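Local coordinates for type-2 restriction enzyme NlaIV (Neisseria lactamica, PDB 6QM2), which recognises the double-stranded DNA sequence 5'-GGNNCC-3' and cuts it in the middle, giving blunt-ended fragments with 5'-phosphates, at residues Asp106-Tyr110 / Val169-Arg173; Ser111-Ile115 / Trp215-Phe219; Ser154-Ala159 / Lys242-Lys246; Met73-Phe77 / Leu88-Lys92; Leu191-Ala197 / Ile231-Trp236. All coordinates share one frame; numbering follows the deposited sequence.

Contact 1: residues Asp106-Tyr110 / Val169-Arg173; sequences DFKMY and VHKIR
The capped start of helix 107-116 docks on strand 168-172: Asp106, the N-cap residue, faces Lys171 in an antiparallel non-hydrogen-bonded pair, and Phe107 already belongs to the helix. A single nearly straight backbone bond fixes the start of the helix against the strand, Phe107 N to His170 O at 2.9 Å with an N-H...O angle of 171°. It illustrates how an amide in the first turn, which has no acceptor within its own helix, can be satisfied by a neighbouring strand. Asp106 serves a second such amide, its OD2 accepting from Met109 N at 3.3 Å; the N-H arrives from above the carboxylate plane.

Beside this polar junction, Ile172 supplies the main apolar bridge. Its CG1 lies beside its own backbone N (chi1 -66°), and the chain then extends so that the terminal methyl comes up to two rings of the helix. Ile172 CD1 reaches the edge of the Phe107 ring, close to the ring plane, 3.9 Å from Phe107 CD1. The same methyl lies 3.8 Å from Tyr110 CD2, the two side chains crossing at about a right angle. Beyond the contact, Phe107 packs on Ile198 and Val202 of helix 191-204, while Tyr110 touches Phe194. Nearer the start of the strand, the CG1 methyl of Val169 rests against CB of Phe107 at 4.1 Å.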
# COMPACT_ATOMS: atom_id res chain seq x y z
N ASP A 106 13.50 9.25 12.79
CA ASP A 106 13.08 10.55 13.33
C ASP A 106 14.27 11.17 14.04
O ASP A 106 14.92 10.50 14.83
CB ASP A 106 11.92 10.39 14.31
CG ASP A 106 11.51 11.70 14.98
OD1 ASP A 106 11.38 12.72 14.26
OD2 ASP A 106 11.32 11.73 16.21
N PHE A 107 14.57 12.44 13.74
CA PHE A 107 15.73 13.10 14.33
C PHE A 107 15.63 13.24 15.86
O PHE A 107 16.62 12.98 16.56
CB PHE A 107 16.01 14.47 13.70
CG PHE A 107 17.15 15.19 14.35
CD1 PHE A 107 18.46 14.89 14.00
CD2 PHE A 107 16.92 16.13 15.35
CE1 PHE A 107 19.52 15.53 14.62
CE2 PHE A 107 17.98 16.77 15.98
CZ PHE A 107 19.28 16.47 15.61
N LYS A 108 14.48 13.65 16.37
CA LYS A 108 14.33 13.84 17.82
C LYS A 108 14.61 12.53 18.55
O LYS A 108 15.35 12.52 19.53
CB LYS A 108 12.96 14.39 18.21
CG LYS A 108 12.73 14.44 19.72
CD LYS A 108 11.92 15.65 20.19
CE LYS A 108 10.56 15.75 19.52
NZ LYS A 108 9.70 16.78 20.16
N MET A 109 14.02 11.44 18.07
CA MET A 109 14.23 10.12 18.67
C MET A 109 15.69 9.67 18.59
O MET A 109 16.22 9.13 19.55
CB MET A 109 13.33 9.07 18.02
CG MET A 109 11.87 9.17 18.42
SD MET A 109 10.88 7.93 17.56
CE MET A 109 11.29 6.44 18.49
N TYR A 110 16.31 9.90 17.43
CA TYR A 110 17.68 9.43 17.15
C TYR A 110 18.74 10.20 17.90
O TYR A 110 19.72 9.61 18.35
CB TYR A 110 17.94 9.47 15.64
CG TYR A 110 19.18 8.73 15.18
CD1 TYR A 110 19.12 7.38 14.85
CD2 TYR A 110 20.40 9.38 15.04
CE1 TYR A 110 20.24 6.69 14.41
CE2 TYR A 110 21.53 8.71 14.59
CZ TYR A 110 21.44 7.36 14.28
OH TYR A 110 22.56 6.69 13.84
N VAL A 169 11.26 20.04 11.97
CA VAL A 169 12.15 18.95 11.60
C VAL A 169 11.47 17.60 11.86
O VAL A 169 10.79 17.43 12.87
CB VAL A 169 13.48 19.01 12.39
CG1 VAL A 169 14.43 17.89 11.97
CG2 VAL A 169 14.15 20.37 12.19
N HIS A 170 11.66 16.67 10.93
CA HIS A 170 11.16 15.30 11.06
C HIS A 170 12.30 14.28 10.95
O HIS A 170 13.08 14.14 11.88
CB HIS A 170 10.03 15.03 10.06
CG HIS A 170 8.75 15.72 10.42
ND1 HIS A 170 8.04 15.40 11.56
CD2 HIS A 170 8.06 16.71 9.81
CE1 HIS A 170 6.97 16.17 11.63
NE2 HIS A 170 6.96 16.97 10.58
N LYS A 171 12.42 13.59 9.81
CA LYS A 171 13.31 12.44 9.70
C LYS A 171 14.66 12.78 9.10
O LYS A 171 14.78 13.66 8.26
CB LYS A 171 12.64 11.35 8.86
CG LYS A 171 11.32 10.89 9.46
CD LYS A 171 10.94 9.49 9.04
CE LYS A 171 9.89 8.92 9.98
NZ LYS A 171 9.57 7.52 9.63
N ILE A 172 15.69 12.07 9.56
CA ILE A 172 17.00 12.14 8.95
C ILE A 172 16.87 11.43 7.61
O ILE A 172 16.26 10.37 7.52
CB ILE A 172 18.09 11.47 9.83
CG1 ILE A 172 18.27 12.26 11.14
CG2 ILE A 172 19.42 11.38 9.09
CD1 ILE A 172 18.95 11.49 12.24
N ARG A 173 17.41 12.05 6.57
CA ARG A 173 17.25 11.59 5.20
C ARG A 173 18.61 11.20 4.63
O ARG A 173 19.61 11.88 4.87
CB ARG A 173 16.61 12.68 4.35
CG ARG A 173 15.10 12.87 4.56
CD ARG A 173 14.26 11.75 3.97
NE ARG A 173 14.54 11.51 2.55
CZ ARG A 173 13.94 10.60 1.79
NH1 ARG A 173 12.96 9.83 2.27
NH2 ARG A 173 14.30 10.48 0.51

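Contact 2: residues Ser111-Ile115 / Trp215-Phe219; sequences SDEII and WKRKF
Where Ser111-Ile115 meets Trp215-Phe219, two helical segments run in broadly the same direction, 37° apart, with axes 10.3 Å apart at their closest and the CA atoms of Ile115 and Phe219 separated by 5.0 Å. Much of the space between them is taken by the indole of Trp215, and the contact is a good example of one flat side chain being used on a face and along its edge at once.

Over one face comes the end of Ile115: its CD1 sits 3.5 Å from the centroid of the five-membered ring, 20° off the ring normal, a CH-pi contact. Ile114 approaches differently. With CG1 set between its backbone N and carbonyl carbon (chi1 65°), its CD1 meets the benzo edge in the plane of the indole, 3.6 Å from Trp215 CH2, the two side chains crossing at about a right angle.

The polar corner of the ring is held more loosely. The single N-H of Trp215 NE1 is shared between Ser111 O at 3.3 Å and a water at 2.9 Å lying in the indole plane, both bonds weak. That water is placed to donate to Asp112 OD1. Further along, Ile114 O faces the edge of the Phe219 ring, and Ile115 CG1 packs on Phe219 CB at 4.3 Å.

Helix 191-204 completes the group: Val202 touches Ser111, Glu199 touches Trp215 and Val195 touches Phe219, while Leu121 of a nearby loop packs on both Ile114 and Phe219.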
# COMPACT_ATOMS: atom_id res chain seq x y z
N SER A 111 18.56 11.52 18.05
CA SER A 111 19.48 12.32 18.86
C SER A 111 19.49 11.89 20.33
O SER A 111 20.55 11.89 20.96
CB SER A 111 19.18 13.83 18.72
OG SER A 111 17.82 14.12 18.99
N ASP A 112 18.33 11.50 20.87
CA ASP A 112 18.23 10.97 22.24
C ASP A 112 18.76 9.54 22.33
O ASP A 112 19.44 9.20 23.29
CB ASP A 112 16.78 10.98 22.75
CG ASP A 112 16.25 12.39 22.99
OD1 ASP A 112 17.04 13.35 23.05
OD2 ASP A 112 15.01 12.53 23.14
N GLU A 113 18.42 8.72 21.34
CA GLU A 113 18.81 7.31 21.30
C GLU A 113 20.33 7.13 21.37
O GLU A 113 20.80 6.31 22.15
CB GLU A 113 18.27 6.66 20.02
CG GLU A 113 18.62 5.19 19.78
CD GLU A 113 17.67 4.21 20.45
OE1 GLU A 113 17.05 4.56 21.48
OE2 GLU A 113 17.55 3.08 19.92
N ILE A 114 21.08 7.89 20.57
CA ILE A 114 22.54 7.70 20.50
C ILE A 114 23.33 8.18 21.73
O ILE A 114 24.50 7.86 21.86
CB ILE A 114 23.16 8.28 19.19
CG1 ILE A 114 23.03 9.81 19.11
CG2 ILE A 114 22.54 7.60 17.98
CD1 ILE A 114 23.90 10.42 18.03
N ILE A 115 22.69 8.95 22.62
CA ILE A 115 23.26 9.20 23.94
C ILE A 115 23.08 7.98 24.85
O ILE A 115 24.02 7.54 25.50
CB ILE A 115 22.67 10.47 24.60
CG1 ILE A 115 23.29 11.70 23.92
CG2 ILE A 115 22.93 10.49 26.11
CD1 ILE A 115 22.70 13.02 24.35
N TRP A 215 24.79 18.13 25.41
CA TRP A 215 24.80 17.02 24.44
C TRP A 215 26.18 16.40 24.14
O TRP A 215 26.31 15.18 24.11
CB TRP A 215 24.14 17.44 23.11
CG TRP A 215 23.58 16.28 22.33
CD1 TRP A 215 22.30 15.84 22.35
CD2 TRP A 215 24.30 15.41 21.45
NE1 TRP A 215 22.16 14.74 21.53
CE2 TRP A 215 23.38 14.45 20.97
CE3 TRP A 215 25.64 15.34 21.02
CZ2 TRP A 215 23.74 13.44 20.07
CZ3 TRP A 215 26.00 14.33 20.13
CH2 TRP A 215 25.05 13.39 19.66
N LYS A 216 27.18 17.24 23.89
CA LYS A 216 28.53 16.77 23.51
C LYS A 216 29.17 15.94 24.62
O LYS A 216 29.64 14.83 24.38
CB LYS A 216 29.44 17.96 23.17
CG LYS A 216 30.82 17.60 22.63
CD LYS A 216 31.72 18.83 22.56
CE LYS A 216 33.20 18.47 22.66
NZ LYS A 216 33.63 17.55 21.57
N ARG A 217 29.18 16.51 25.83
CA ARG A 217 29.75 15.84 27.01
C ARG A 217 28.99 14.54 27.30
O ARG A 217 29.60 13.48 27.39
CB ARG A 217 29.71 16.78 28.23
CG ARG A 217 30.50 16.30 29.45
CD ARG A 217 30.34 17.24 30.65
NE ARG A 217 28.94 17.42 31.04
CZ ARG A 217 28.20 16.56 31.76
NH1 ARG A 217 28.71 15.41 32.21
NH2 ARG A 217 26.93 16.86 32.04
N LYS A 218 27.67 14.64 27.40
CA LYS A 218 26.81 13.47 27.65
C LYS A 218 27.04 12.33 26.66
O LYS A 218 27.01 11.16 27.04
CB LYS A 218 25.33 13.85 27.66
CG LYS A 218 24.92 14.72 28.84
CD LYS A 218 23.41 14.76 29.04
CE LYS A 218 22.88 13.45 29.59
NZ LYS A 218 21.55 13.62 30.22
N PHE A 219 27.26 12.68 25.39
CA PHE A 219 27.54 11.67 24.36
C PHE A 219 28.93 11.05 24.53
O PHE A 219 29.08 9.83 24.42
CB PHE A 219 27.42 12.25 22.95
CG PHE A 219 27.79 11.26 21.88
CD1 PHE A 219 26.87 10.31 21.46
CD2 PHE A 219 29.08 11.21 21.36
CE1 PHE A 219 27.22 9.36 20.50
CE2 PHE A 219 29.44 10.27 20.41
CZ PHE A 219 28.50 9.34 19.98
O HOH W 1 19.55 14.45 22.77

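Contact 3: residues Ser154-Ala159 / Lys242-Lys246; sequences SMDGWA and KYKKK
Lys244 and Lys245, neighbours in the C-terminal tail, show how differently two lysines can bind the same loop. Lys244 makes the compact half of the contact. Its chain bends at chi2 (-76°) and carries the ammonium group into the curve of residues 154-159. Lys244 NZ donates to Met155 O at 2.7 Å, almost in line with the carbonyl bond, and to Trp158 O at 2.7 Å, this time from above the carbonyl plane. Ser154 OG lies 3.3 Å from Lys244 NZ, and a water 2.9 Å from NZ also accepts from Gly157 N. These four acceptors outnumber the three N-H groups, which fits the weakness of the Ser154 OG bond. The gathered carbonyl dipoles would be expected to favour the positive charge. Ser154 OG also closes the loop on itself by donating to Ala159 O at 2.7 Å, and its CB packs on CB of Tyr243 at 3.9 Å.

Toward solvent the grip thins to a single salt bridge between two exposed side chains, Lys245 NZ meeting Asp156 OD1 at 2.9 Å. It comes on the anti side of the carboxylate, 22° out of its plane, and the side chains cross at about a right angle. A second water links Ser154 N to Tyr243 O.

Held by main-chain carbonyls inside the 154-159 loop, the Lys244 ammonium group ties the chain's C-terminal tail to the connection between strands 138-147 and 162-165.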
# COMPACT_ATOMS: atom_id res chain seq x y z
N SER A 154 25.32 16.51 4.80
CA SER A 154 24.72 17.77 5.20
C SER A 154 23.71 18.21 4.15
O SER A 154 23.51 17.53 3.14
CB SER A 154 25.81 18.84 5.38
OG SER A 154 25.30 19.95 6.09
N MET A 155 23.05 19.34 4.41
CA MET A 155 22.13 19.97 3.45
C MET A 155 22.26 21.49 3.52
O MET A 155 23.05 22.03 4.29
CB MET A 155 20.68 19.55 3.74
CG MET A 155 20.05 20.24 4.95
SD MET A 155 18.37 19.76 5.35
CE MET A 155 17.58 19.75 3.74
N ASP A 156 21.46 22.18 2.71
CA ASP A 156 21.38 23.63 2.80
C ASP A 156 20.47 24.01 3.97
O ASP A 156 19.29 23.65 3.98
CB ASP A 156 20.85 24.23 1.50
CG ASP A 156 21.01 25.74 1.47
OD1 ASP A 156 22.17 26.21 1.44
OD2 ASP A 156 19.98 26.46 1.49
N GLY A 157 21.04 24.73 4.95
CA GLY A 157 20.27 25.30 6.07
C GLY A 157 20.26 24.49 7.36
O GLY A 157 19.74 24.97 8.38
N TRP A 158 20.79 23.27 7.32
CA TRP A 158 20.91 22.40 8.49
C TRP A 158 22.22 21.63 8.41
O TRP A 158 22.74 21.40 7.32
CB TRP A 158 19.74 21.41 8.55
CG TRP A 158 18.42 22.08 8.62
CD1 TRP A 158 17.66 22.50 7.57
CD2 TRP A 158 17.71 22.45 9.80
NE1 TRP A 158 16.50 23.09 8.02
CE2 TRP A 158 16.50 23.07 9.39
CE3 TRP A 158 17.95 22.30 11.17
CZ2 TRP A 158 15.56 23.54 10.30
CZ3 TRP A 158 17.01 22.77 12.08
CH2 TRP A 158 15.83 23.39 11.63
N ALA A 159 22.74 21.22 9.57
CA ALA A 159 24.02 20.51 9.63
C ALA A 159 23.92 19.10 9.04
O ALA A 159 24.88 18.64 8.42
CB ALA A 159 24.55 20.46 11.05
N LYS A 242 33.86 21.02 4.65
CA LYS A 242 34.02 19.75 3.92
C LYS A 242 32.71 19.23 3.31
O LYS A 242 32.74 18.49 2.32
CB LYS A 242 34.60 18.66 4.83
CG LYS A 242 35.99 18.93 5.37
CD LYS A 242 36.62 17.69 5.99
CE LYS A 242 35.91 17.26 7.27
NZ LYS A 242 36.55 16.07 7.90
N TYR A 243 31.58 19.61 3.91
CA TYR A 243 30.26 19.06 3.57
C TYR A 243 29.26 20.05 2.93
O TYR A 243 28.26 19.62 2.35
CB TYR A 243 29.67 18.42 4.84
CG TYR A 243 30.58 17.35 5.40
CD1 TYR A 243 30.83 16.18 4.68
CD2 TYR A 243 31.23 17.51 6.63
CE1 TYR A 243 31.68 15.20 5.16
CE2 TYR A 243 32.08 16.53 7.13
CZ TYR A 243 32.31 15.38 6.39
OH TYR A 243 33.14 14.39 6.86
N LYS A 244 29.54 21.35 3.03
CA LYS A 244 28.69 22.39 2.42
C LYS A 244 29.27 22.77 1.06
O LYS A 244 30.18 22.11 0.56
CB LYS A 244 28.63 23.62 3.35
CG LYS A 244 28.07 23.35 4.74
CD LYS A 244 26.55 23.21 4.75
CE LYS A 244 26.04 23.26 6.18
NZ LYS A 244 24.56 23.15 6.28
N LYS A 245 28.72 23.83 0.45
CA LYS A 245 29.29 24.44 -0.75
C LYS A 245 30.24 25.57 -0.33
O LYS A 245 31.41 25.58 -0.74
CB LYS A 245 28.21 25.02 -1.67
CG LYS A 245 27.15 24.04 -2.18
CD LYS A 245 26.03 23.69 -1.20
CE LYS A 245 25.34 24.91 -0.58
NZ LYS A 245 24.20 24.53 0.31
N LYS A 246 29.73 26.50 0.48
CA LYS A 246 30.49 27.66 0.97
C LYS A 246 30.29 27.81 2.48
O LYS A 246 30.02 28.89 3.01
CB LYS A 246 30.05 28.94 0.24
CG LYS A 246 30.30 28.94 -1.26
CD LYS A 246 29.24 29.72 -2.03
CE LYS A 246 29.12 29.22 -3.47
NZ LYS A 246 27.91 29.79 -4.13
OXT LYS A 246 30.39 26.83 3.22
O HOH W 2 27.45 17.01 2.82
O HOH W 3 23.67 25.58 4.89

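Contact 4: residues Met73-Phe77 / Leu88-Lys92; sequences MPPDF and LLEVK. With NA (sodium ion), chain B; K (potassium ion), chain C.
The carboxylates of Asp76 and Glu90 lie stacked with their planes 22° apart, Asp76 OD2 coming to 3.3 Å from Glu90 OE1, a close approach of two acidic groups and not a bond. A water is placed to donate to Asp76 OD1 and Glu90 OE2, though the acceptors around it outnumber its protons. The other flat group, the Phe77 ring, meets Val91 CG2 at its edge, 3.7 Å from CE2, and lies side by side with Leu89.

Asp76 is turned to the strand: its OD2 accepts from Val91 N at 2.8 Å through the anti lone pair. Its backbone enters a classic beta bulge, since Asp76 N and Phe77 N both donate to Leu89 O, at 2.8 and 2.9 Å, and Leu89 N answers to Phe77 O. Glu90, bent at chi2 (79°), reaches past the bulge, where its OE2 is a distant 3.3 Å ligand of a potassium ion. A sodium ion is bound by Met73 O at 2.1 Å and Pro75 O at 2.5 Å, either side of a cis peptide before Pro75; Ser68, Asn70 and a water shared with Asp76 OD1 complete its site.

Pro75-Asp76 followed by Glu90-Val91-Lys92 fits the PD-(D/E)XK nuclease signature, consistent with an active-site role. In the mixed sheet, strand 88-95 lies between strands 77-78 and 124-132; Leu54 of helix 44-60 packs on Phe77, Leu89 and Val91, and helix 107-116 meets Met73.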
# COMPACT_ATOMS: atom_id res chain seq x y z
N MET A 73 12.82 2.69 15.06
CA MET A 73 14.24 2.84 15.39
C MET A 73 15.04 1.66 14.84
O MET A 73 14.49 0.58 14.69
CB MET A 73 14.38 2.87 16.92
CG MET A 73 15.29 3.96 17.45
SD MET A 73 14.70 5.58 16.94
CE MET A 73 16.25 6.45 16.88
N PRO A 74 16.34 1.86 14.52
CA PRO A 74 17.16 0.68 14.21
C PRO A 74 17.45 -0.17 15.45
O PRO A 74 17.30 0.32 16.58
CB PRO A 74 18.45 1.29 13.64
CG PRO A 74 18.53 2.65 14.23
CD PRO A 74 17.10 3.11 14.32
N PRO A 75 17.82 -1.46 15.27
CA PRO A 75 18.00 -2.22 14.04
C PRO A 75 16.75 -3.01 13.67
O PRO A 75 15.71 -2.86 14.32
CB PRO A 75 19.14 -3.17 14.41
CG PRO A 75 18.89 -3.47 15.85
CD PRO A 75 18.13 -2.30 16.44
N ASP A 76 16.84 -3.82 12.62
CA ASP A 76 15.78 -4.76 12.25
C ASP A 76 16.08 -6.15 12.80
O ASP A 76 15.19 -6.83 13.32
CB ASP A 76 15.60 -4.83 10.73
CG ASP A 76 15.07 -3.52 10.14
OD1 ASP A 76 14.15 -2.92 10.73
OD2 ASP A 76 15.58 -3.11 9.06
N PHE A 77 17.34 -6.57 12.68
CA PHE A 77 17.79 -7.86 13.20
C PHE A 77 18.95 -7.72 14.18
O PHE A 77 19.84 -6.88 14.00
CB PHE A 77 18.25 -8.76 12.05
CG PHE A 77 17.18 -9.02 11.03
CD1 PHE A 77 16.07 -9.81 11.35
CD2 PHE A 77 17.28 -8.50 9.74
CE1 PHE A 77 15.09 -10.06 10.41
CE2 PHE A 77 16.29 -8.76 8.80
CZ PHE A 77 15.20 -9.54 9.14
N LEU A 88 24.44 -5.59 14.89
CA LEU A 88 23.09 -5.09 14.63
C LEU A 88 22.90 -4.79 13.13
O LEU A 88 23.75 -4.14 12.52
CB LEU A 88 22.83 -3.82 15.44
CG LEU A 88 23.14 -3.89 16.94
CD1 LEU A 88 22.86 -2.56 17.62
CD2 LEU A 88 22.33 -5.00 17.59
N LEU A 89 21.78 -5.26 12.57
CA LEU A 89 21.52 -5.17 11.13
C LEU A 89 20.21 -4.43 10.83
O LEU A 89 19.16 -4.80 11.36
CB LEU A 89 21.47 -6.58 10.53
CG LEU A 89 21.30 -6.70 9.01
CD1 LEU A 89 22.43 -6.01 8.27
CD2 LEU A 89 21.20 -8.17 8.62
N GLU A 90 20.29 -3.40 9.99
CA GLU A 90 19.12 -2.70 9.44
C GLU A 90 19.04 -3.03 7.95
O GLU A 90 20.04 -2.90 7.23
CB GLU A 90 19.26 -1.19 9.65
CG GLU A 90 18.08 -0.34 9.16
CD GLU A 90 16.89 -0.30 10.10
OE1 GLU A 90 16.91 -0.97 11.15
OE2 GLU A 90 15.91 0.41 9.78
N VAL A 91 17.87 -3.46 7.49
CA VAL A 91 17.62 -3.71 6.06
C VAL A 91 16.87 -2.53 5.46
O VAL A 91 15.86 -2.09 6.02
CB VAL A 91 16.81 -4.99 5.82
CG1 VAL A 91 16.60 -5.23 4.33
CG2 VAL A 91 17.50 -6.19 6.47
N LYS A 92 17.36 -2.05 4.33
CA LYS A 92 16.75 -0.95 3.57
C LYS A 92 16.61 -1.33 2.11
O LYS A 92 17.44 -2.07 1.56
CB LYS A 92 17.59 0.32 3.69
CG LYS A 92 17.64 0.92 5.09
CD LYS A 92 16.24 1.28 5.57
CE LYS A 92 16.25 2.23 6.74
NZ LYS A 92 14.86 2.69 6.97
NA NA B . 13.87 -1.40 15.13
K K C . 14.08 2.97 10.80
O HOH W 4 14.18 -1.29 7.78
O HOH W 5 14.13 -0.28 11.90
O HOH W 6 12.77 -2.68 13.25
O HOH W 7 12.46 5.57 10.17

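Contact 5: residues Leu191-Ala197 / Ile231-Trp236; sequences LEDFVSA and ISIPRW
An extended segment, Ile231-Arg235, lies along the first turns of helix 191-204 and then starts a helix of its own, with Arg235 at the N-cap position and Trp236 just inside. Facing it are Glu192, Val195, Ser196 and Ala197, and the contact is a compact lesson in how a helix can hold an irregular chain by mixed means.

One direct hydrogen bond joins the two segments. Ser196 OG, swung anti to its own backbone N (chi1 179°), donates to Pro234 O at 2.7 Å, lying above the carbonyl plane. Waters supply further links: one donates to Ser196 O at 3.0 Å and accepts weakly from Trp236 N, while another accepts from Ser232 N and reaches Glu192 OE2 in a weak bond.

Apolar packing does the larger share. Val195 CG1 meets Ile233 CD1 at 3.6 Å, the side chains crossing at about a right angle, and the other branch of Ile233, CG2, sits 3.6 Å from Ser196 CA. Phe219 of helix 215-227 packs against both Val195 and Ile233 where they meet. Glu192 contributes its aliphatic part, with CB 3.8 Å from Pro234 CD and CG beside Ile231 CG1. Pro234 CG also touches Asp193 OD1; the other oxygen of that carboxylate, OD2, is bound by Lys242 and Tyr243.

The aromatic contact comes last: Ser196 OG lies at the edge of the Trp236 indole, and Ala197 CB stands over one face, 4.2 Å from the six-membered ring centroid and 26° off its normal.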
# COMPACT_ATOMS: atom_id res chain seq x y z
N LEU A 191 32.54 8.61 11.38
CA LEU A 191 31.56 8.66 12.46
C LEU A 191 31.57 9.99 13.23
O LEU A 191 30.52 10.54 13.51
CB LEU A 191 31.78 7.50 13.44
CG LEU A 191 30.96 7.46 14.72
CD1 LEU A 191 29.47 7.45 14.40
CD2 LEU A 191 31.33 6.24 15.55
N GLU A 192 32.76 10.49 13.55
CA GLU A 192 32.89 11.69 14.38
C GLU A 192 32.22 12.90 13.73
O GLU A 192 31.54 13.68 14.42
CB GLU A 192 34.36 12.02 14.69
CG GLU A 192 35.05 11.07 15.68
CD GLU A 192 35.62 9.80 15.05
OE1 GLU A 192 35.52 9.61 13.82
OE2 GLU A 192 36.19 8.97 15.81
N ASP A 193 32.39 13.04 12.41
CA ASP A 193 31.78 14.14 11.65
C ASP A 193 30.26 14.04 11.61
O ASP A 193 29.57 15.04 11.83
CB ASP A 193 32.35 14.20 10.22
CG ASP A 193 33.82 14.60 10.17
OD1 ASP A 193 34.43 14.90 11.22
OD2 ASP A 193 34.39 14.63 9.06
N PHE A 194 29.74 12.84 11.34
CA PHE A 194 28.29 12.57 11.42
C PHE A 194 27.72 12.99 12.78
O PHE A 194 26.72 13.70 12.84
CB PHE A 194 28.01 11.08 11.16
CG PHE A 194 26.57 10.66 11.38
CD1 PHE A 194 25.62 10.83 10.39
CD2 PHE A 194 26.18 10.08 12.58
CE1 PHE A 194 24.30 10.45 10.60
CE2 PHE A 194 24.86 9.69 12.79
CZ PHE A 194 23.92 9.88 11.80
N VAL A 195 28.38 12.57 13.85
CA VAL A 195 27.94 12.89 15.21
C VAL A 195 28.03 14.40 15.45
O VAL A 195 27.14 14.97 16.10
CB VAL A 195 28.72 12.10 16.28
CG1 VAL A 195 28.37 12.56 17.69
CG2 VAL A 195 28.46 10.60 16.14
N SER A 196 29.09 15.03 14.94
CA SER A 196 29.23 16.49 15.02
C SER A 196 28.06 17.21 14.36
O SER A 196 27.57 18.21 14.89
CB SER A 196 30.54 16.97 14.39
OG SER A 196 30.65 18.38 14.46
N ALA A 197 27.63 16.69 13.21
CA ALA A 197 26.44 17.21 12.53
C ALA A 197 25.19 17.04 13.39
O ALA A 197 24.41 17.99 13.53
CB ALA A 197 26.26 16.53 11.18
N ILE A 231 36.20 9.26 22.62
CA ILE A 231 35.97 9.73 21.25
C ILE A 231 35.92 11.26 21.27
O ILE A 231 35.34 11.86 22.18
CB ILE A 231 34.69 9.11 20.63
CG1 ILE A 231 34.67 9.32 19.11
CG2 ILE A 231 33.42 9.66 21.27
CD1 ILE A 231 33.55 8.60 18.41
N SER A 232 36.55 11.88 20.28
CA SER A 232 36.59 13.33 20.15
C SER A 232 35.70 13.77 18.99
O SER A 232 36.01 13.51 17.82
CB SER A 232 38.03 13.82 19.97
OG SER A 232 38.15 15.19 20.32
N ILE A 233 34.59 14.41 19.33
CA ILE A 233 33.64 14.95 18.35
C ILE A 233 34.08 16.37 18.01
O ILE A 233 34.06 17.24 18.88
CB ILE A 233 32.19 14.97 18.90
CG1 ILE A 233 31.76 13.57 19.36
CG2 ILE A 233 31.22 15.54 17.87
CD1 ILE A 233 31.88 12.48 18.31
N PRO A 234 34.49 16.62 16.75
CA PRO A 234 34.88 18.00 16.41
C PRO A 234 33.70 18.97 16.42
O PRO A 234 32.55 18.53 16.31
CB PRO A 234 35.45 17.86 14.99
CG PRO A 234 34.81 16.64 14.43
CD PRO A 234 34.59 15.71 15.59
N ARG A 235 33.98 20.26 16.59
CA ARG A 235 32.95 21.29 16.46
C ARG A 235 32.51 21.34 15.01
O ARG A 235 33.34 21.24 14.11
CB ARG A 235 33.46 22.66 16.90
CG ARG A 235 33.64 22.82 18.41
CD ARG A 235 33.76 24.29 18.82
NE ARG A 235 34.72 25.04 17.99
CZ ARG A 235 34.44 26.05 17.15
NH1 ARG A 235 35.44 26.62 16.46
NH2 ARG A 235 33.20 26.52 16.97
N TRP A 236 31.20 21.48 14.78
CA TRP A 236 30.65 21.48 13.41
C TRP A 236 31.18 22.65 12.59
O TRP A 236 31.48 22.49 11.41
CB TRP A 236 29.12 21.49 13.43
CG TRP A 236 28.50 21.57 12.06
CD1 TRP A 236 27.74 22.58 11.56
CD2 TRP A 236 28.60 20.59 11.02
NE1 TRP A 236 27.35 22.29 10.28
CE2 TRP A 236 27.86 21.08 9.92
CE3 TRP A 236 29.23 19.34 10.92
CZ2 TRP A 236 27.74 20.36 8.72
CZ3 TRP A 236 29.11 18.63 9.72
CH2 TRP A 236 28.37 19.15 8.64
O HOH W 8 37.75 10.76 18.20
O HOH W 9 29.06 20.06 16.67

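In the fold
Contact 4 closes first along the chain, within the mixed sheet near the centre of the protein; the others follow it and form one connected body beside it. Helix 107-116 is shared by contacts 1 and 2, whose centres lie about 14 Å apart, and Met73 of contact 4 packs on this helix at both. Contact 5 is nested inside the loop closed by contact 3 and touches it, their centres about 14 Å apart; it also touches contact 2, about 12 Å away between centres, in both cases largely through helix 191-204. This helix thus connects the C-terminal tail to helix 107-116, which flanks the probable nuclease centre, whereas contacts 3 and 4 are about 27 Å apart between centres.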